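Local atomic coordinates of precorrin-6y methyltransferase/putative decarboxylase (Methanothermobacter thermautotrophicus, PDB entry 1L3I), a protein that probably methylates C-15 of cobalt-precorrin-6B with S-adenosylmethionine and then decarboxylates C-12, giving cobalt-precorrin-7 in anaerobic cobalamin biosynthesis. Residues D4-K9 with Q76-G81; V132-I135 with T139-E142. One frame throughout, in Å; residues are numbered along the deposited sequence.

Contact 1: residues D4-K9 with Q76-G81; sequences DDEFIK and QRHGLG
The imidazole of His78 directs its NE2 at the backbone carbonyl of Glu6, and this bond is the firm centre of an otherwise slight surface contact. NE2 donates to Glu6 O over 2.8 Å at an N-H...O angle of 160°, with the oxygen almost in the ring plane but the donor tilted 22° from the carbonyl plane. Water 1 grips the same carbonyl a second time, donating to Glu6 O at 2.6 Å while accepting from Arg77 NE at 2.8 Å. Leu49 and Ile2 pack against the His78 ring. Both donor side chains stand where helix 65-77 runs out: Gly79, at positive phi, is the C-prime residue of a Schellman motif, with Gly79 N bonded to Gln76 O. The N-terminal loop is thus pinned to a helix end of the Rossmann-type methyltransferase fold, and Asn74 of that helix adds a bond to Ile8 N. A leucine in place of His78 would probably leave Glu6 O without its direct donor, held across the contact by water 1 alone. Arg77, its chain bent at chi3 (20°), turns one guanidinium face to Ile8, whose CG1 sits over the centre, 3.5 Å from CZ; the touch is close but lies at the exposed rim. Looser is the Glu6 carboxylate, nearly coplanar with the imidazole, whose OE1 comes no closer than 3.8 Å to His78 CE1.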
loop_
_atom_site.group_PDB
_atom_site.type_symbol
_atom_site.label_atom_id
_atom_site.label_comp_id
_atom_site.label_asym_id
_atom_site.label_seq_id
_atom_site.Cartn_x
_atom_site.Cartn_y
_atom_site.Cartn_z
ATOM N N ASP A 4 15.252 14.811 -0.159
ATOM C CA ASP A 4 15.980 13.636 0.320
ATOM C C ASP A 4 17.362 13.545 -0.295
ATOM O O ASP A 4 18.338 13.257 0.399
ATOM C CB ASP A 4 15.231 12.353 -0.044
ATOM C CG ASP A 4 14.058 12.067 0.869
ATOM O OD1 ASP A 4 14.022 12.614 1.986
ATOM O OD2 ASP A 4 13.184 11.258 0.486
ATOM N N ASP A 5 17.440 13.800 -1.602
ATOM C CA ASP A 5 18.705 13.714 -2.317
ATOM C C ASP A 5 19.644 14.852 -2.034
ATOM O O ASP A 5 20.643 15.013 -2.731
ATOM C CB ASP A 5 18.484 13.585 -3.821
ATOM C CG ASP A 5 17.784 14.771 -4.427
ATOM O OD1 ASP A 5 17.919 15.921 -3.940
ATOM O OD2 ASP A 5 17.102 14.531 -5.439
ATOM N N GLU A 6 19.274 15.690 -1.069
ATOM C CA GLU A 6 20.112 16.809 -0.670
ATOM C C GLU A 6 20.737 16.587 0.713
ATOM O O GLU A 6 21.117 17.540 1.397
ATOM C CB GLU A 6 19.337 18.111 -0.736
ATOM C CG GLU A 6 18.990 18.507 -2.157
ATOM C CD GLU A 6 18.327 19.869 -2.243
ATOM O OE1 GLU A 6 18.317 20.610 -1.235
ATOM O OE2 GLU A 6 17.811 20.194 -3.330
ATOM N N PHE A 7 20.829 15.315 1.095
ATOM C CA PHE A 7 21.425 14.860 2.348
ATOM C C PHE A 7 22.591 13.951 1.955
ATOM O O PHE A 7 22.444 13.092 1.084
ATOM C CB PHE A 7 20.423 14.021 3.151
ATOM C CG PHE A 7 19.377 14.824 3.846
ATOM C CD1 PHE A 7 18.198 15.174 3.198
ATOM C CD2 PHE A 7 19.572 15.250 5.157
ATOM C CE1 PHE A 7 17.232 15.936 3.847
ATOM C CE2 PHE A 7 18.607 16.016 5.816
ATOM C CZ PHE A 7 17.435 16.362 5.161
ATOM N N ILE A 8 23.742 14.106 2.596
ATOM C CA ILE A 8 24.872 13.243 2.267
ATOM C C ILE A 8 24.774 12.012 3.147
ATOM O O ILE A 8 24.593 12.108 4.369
ATOM C CB ILE A 8 26.241 13.932 2.499
ATOM C CG1 ILE A 8 26.359 15.192 1.637
ATOM C CG2 ILE A 8 27.362 12.988 2.104
ATOM C CD1 ILE A 8 26.594 14.923 0.147
ATOM N N LYS A 9 24.827 10.853 2.517
ATOM C CA LYS A 9 24.738 9.604 3.252
ATOM C C LYS A 9 26.090 8.989 3.591
ATOM O O LYS A 9 27.019 9.037 2.791
ATOM C CB LYS A 9 23.928 8.585 2.455
ATOM C CG LYS A 9 22.435 8.679 2.643
ATOM C CD LYS A 9 21.762 7.420 2.121
ATOM C CE LYS A 9 21.420 7.559 0.662
ATOM N NZ LYS A 9 20.288 8.476 0.541
ATOM N N GLN A 76 25.372 21.831 8.563
ATOM C CA GLN A 76 26.240 22.865 8.025
ATOM C C GLN A 76 26.001 23.198 6.568
ATOM O O GLN A 76 25.952 24.368 6.210
ATOM C CB GLN A 76 27.696 22.505 8.207
ATOM C CG GLN A 76 28.596 23.591 7.678
ATOM C CD GLN A 76 29.970 23.084 7.414
ATOM O OE1 GLN A 76 30.911 23.404 8.148
ATOM N NE2 GLN A 76 30.106 22.245 6.380
ATOM N N ARG A 77 25.894 22.180 5.720
ATOM C CA ARG A 77 25.654 22.400 4.289
ATOM C C ARG A 77 24.341 23.140 3.963
ATOM O O ARG A 77 24.189 23.708 2.884
ATOM C CB ARG A 77 25.709 21.065 3.549
ATOM C CG ARG A 77 27.115 20.477 3.465
ATOM C CD ARG A 77 27.099 19.035 2.956
ATOM N NE ARG A 77 25.879 18.707 2.245
ATOM C CZ ARG A 77 25.788 18.542 0.928
ATOM N NH1 ARG A 77 26.865 18.677 0.161
ATOM N NH2 ARG A 77 24.609 18.233 0.373
ATOM N N HIS A 78 23.378 23.102 4.873
ATOM C CA HIS A 78 22.127 23.811 4.630
ATOM C C HIS A 78 22.047 25.132 5.405
ATOM O O HIS A 78 20.986 25.762 5.460
ATOM C CB HIS A 78 20.914 22.918 4.940
ATOM C CG HIS A 78 20.719 21.824 3.950
ATOM N ND1 HIS A 78 20.071 22.002 2.753
ATOM C CD2 HIS A 78 21.144 20.527 3.958
ATOM C CE1 HIS A 78 20.106 20.876 2.053
ATOM N NE2 HIS A 78 20.751 19.971 2.766
ATOM N N GLY A 79 23.172 25.532 6.002
ATOM C CA GLY A 79 23.256 26.778 6.759
ATOM C C GLY A 79 22.481 26.750 8.058
ATOM O O GLY A 79 21.982 27.778 8.525
ATOM N N LEU A 80 22.372 25.563 8.641
ATOM C CA LEU A 80 21.652 25.392 9.883
ATOM C C LEU A 80 22.601 24.853 10.953
ATOM O O LEU A 80 23.807 24.699 10.711
ATOM C CB LEU A 80 20.488 24.416 9.679
ATOM C CG LEU A 80 19.496 24.682 8.544
ATOM C CD1 LEU A 80 18.549 23.509 8.436
ATOM C CD2 LEU A 80 18.736 25.977 8.761
ATOM N N GLY A 81 22.070 24.613 12.147
ATOM C CA GLY A 81 22.883 24.057 13.208
ATOM C C GLY A 81 23.203 24.908 14.408
ATOM O O GLY A 81 23.533 24.355 15.462
HETATM O O HOH W 1 23.197 18.228 2.885
#

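Contact 2: residues V132-I135 with T139-E142; sequences VTAI and TKFE
Ala134 points its methyl at the early turns of helix 137-149, where Thr139 and Lys140 close on it together. The apolar contacts form the dry part of the interface. Ala134 CB lies 3.8 Å from Thr139 CG2 and 3.7 Å from Lys140 CG, so one small methyl is shared by two consecutive helix residues. Thr139 can offer carbon here because its CG2 is anti to the backbone N while OG1 is anti to the carbonyl carbon (chi1 -50°), which sends methyl and hydroxyl to different partners. Lys140, extended beyond CG, runs past the Ala134 carbonyl in a van der Waals approach, its CE 3.6 Å from Ala134 O. Val132, two residues earlier and facing the same way, adds a marginal touch on the Thr139 methyl, and Leu117 and Leu113 of helix 113-122 pack against Val132 and Thr139 respectively.

The polar links run through water. Water 2 accepts from Ile135 N at 3.2 Å and is hydrogen-bonded to Thr139 OG1 at 3.0 Å, tying the backbone just beyond the strand to the threonine hydroxyl. Lys140 NZ donates to water 3 at 2.9 Å, and that water donates onward to Ile135 O at 3.0 Å. The ammonium also forms a salt bridge with Glu158, which probably balances its charge.

Contacts between subunits complete the setting: Met173 of a second subunit packs on Lys140, while Phe141 stacks on Phe141 of a third. Strand 128-134, bonded to strands 101-106 and 170-183, turns directly into helix 137-149, a tight strand-turn-helix connection within the Rossmann-type sheet of this methyltransferase.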
loop_
_atom_site.group_PDB
_atom_site.type_symbol
_atom_site.label_atom_id
_atom_site.label_comp_id
_atom_site.label_asym_id
_atom_site.label_seq_id
_atom_site.Cartn_x
_atom_site.Cartn_y
_atom_site.Cartn_z
ATOM N N VAL A 132 6.832 8.474 17.333
ATOM C CA VAL A 132 7.791 7.402 17.195
ATOM C C VAL A 132 7.682 6.888 15.770
ATOM O O VAL A 132 6.588 6.611 15.295
ATOM C CB VAL A 132 7.487 6.224 18.178
ATOM C CG1 VAL A 132 8.537 5.123 18.014
ATOM C CG2 VAL A 132 7.440 6.718 19.636
ATOM N N THR A 133 8.817 6.808 15.087
ATOM C CA THR A 133 8.887 6.319 13.717
ATOM C C THR A 133 9.238 4.848 13.814
ATOM O O THR A 133 10.327 4.505 14.278
ATOM C CB THR A 133 10.010 7.033 12.954
ATOM O OG1 THR A 133 9.875 8.446 13.141
ATOM C CG2 THR A 133 9.917 6.727 11.476
ATOM N N ALA A 134 8.352 3.972 13.348
ATOM C CA ALA A 134 8.578 2.533 13.430
ATOM C C ALA A 134 8.644 1.763 12.120
ATOM O O ALA A 134 7.720 1.822 11.314
ATOM C CB ALA A 134 7.528 1.911 14.316
ATOM N N ILE A 135 9.750 1.062 11.899
ATOM C CA ILE A 135 9.887 0.219 10.706
ATOM C C ILE A 135 9.818 -1.259 11.111
ATOM O O ILE A 135 9.539 -2.124 10.281
ATOM C CB ILE A 135 11.181 0.493 9.920
ATOM C CG1 ILE A 135 12.407 0.274 10.805
ATOM C CG2 ILE A 135 11.154 1.894 9.338
ATOM C CD1 ILE A 135 13.694 0.384 10.044
ATOM N N THR A 139 8.321 -2.767 17.166
ATOM C CA THR A 139 8.316 -1.386 17.608
ATOM C C THR A 139 6.913 -0.768 17.509
ATOM O O THR A 139 6.538 0.015 18.361
ATOM C CB THR A 139 9.300 -0.556 16.772
ATOM O OG1 THR A 139 10.563 -1.235 16.738
ATOM C CG2 THR A 139 9.480 0.825 17.350
ATOM N N LYS A 140 6.150 -1.135 16.480
ATOM C CA LYS A 140 4.801 -0.580 16.307
ATOM C C LYS A 140 3.927 -0.997 17.482
ATOM O O LYS A 140 3.204 -0.183 18.056
ATOM C CB LYS A 140 4.171 -1.053 14.983
ATOM C CG LYS A 140 4.831 -0.485 13.747
ATOM C CD LYS A 140 4.353 -1.176 12.479
ATOM C CE LYS A 140 5.341 -0.919 11.336
ATOM N NZ LYS A 140 5.055 -1.745 10.137
ATOM N N PHE A 141 4.012 -2.271 17.846
ATOM C CA PHE A 141 3.245 -2.807 18.953
ATOM C C PHE A 141 3.736 -2.190 20.260
ATOM O O PHE A 141 2.950 -1.664 21.047
ATOM C CB PHE A 141 3.422 -4.320 19.016
ATOM C CG PHE A 141 2.698 -4.963 20.162
ATOM C CD1 PHE A 141 1.336 -5.260 20.064
ATOM C CD2 PHE A 141 3.375 -5.275 21.349
ATOM C CE1 PHE A 141 0.659 -5.854 21.124
ATOM C CE2 PHE A 141 2.708 -5.872 22.420
ATOM C CZ PHE A 141 1.349 -6.164 22.310
ATOM N N GLU A 142 5.047 -2.244 20.475
ATOM C CA GLU A 142 5.688 -1.714 21.678
ATOM C C GLU A 142 5.373 -0.242 21.951
ATOM O O GLU A 142 4.986 0.095 23.064
ATOM C CB GLU A 142 7.209 -1.941 21.609
ATOM C CG GLU A 142 7.903 -1.837 22.954
ATOM C CD GLU A 142 7.319 -2.820 23.979
ATOM O OE1 GLU A 142 6.870 -3.929 23.580
ATOM O OE2 GLU A 142 7.305 -2.473 25.187
HETATM O O HOH W 2 11.562 0.601 14.537
HETATM O O HOH W 3 7.308 -1.678 8.375
#

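How the contacts relate
Contacts 1 and 2 lie on opposite sides of the chain's centre, their own centres about 26 Å apart and their nearest atoms about 12 Å apart, so neither touches the other. They follow one another along the chain, contact 1 being complete before contact 2 begins. The bound S-adenosylhomocysteine gives them a common reference, as do Thr44 and Thr17, both of the S-adenosylmethionine site. Ile8 of contact 1 has its side chain about 11 Å from the ligand and about 6 Å from that of Thr44, whereas the Ile135 side chain of contact 2 is about 8 Å from the ligand and about 7 Å from that of Thr17. Neither therefore lies against the ligand, the turn of contact 2 being the nearer.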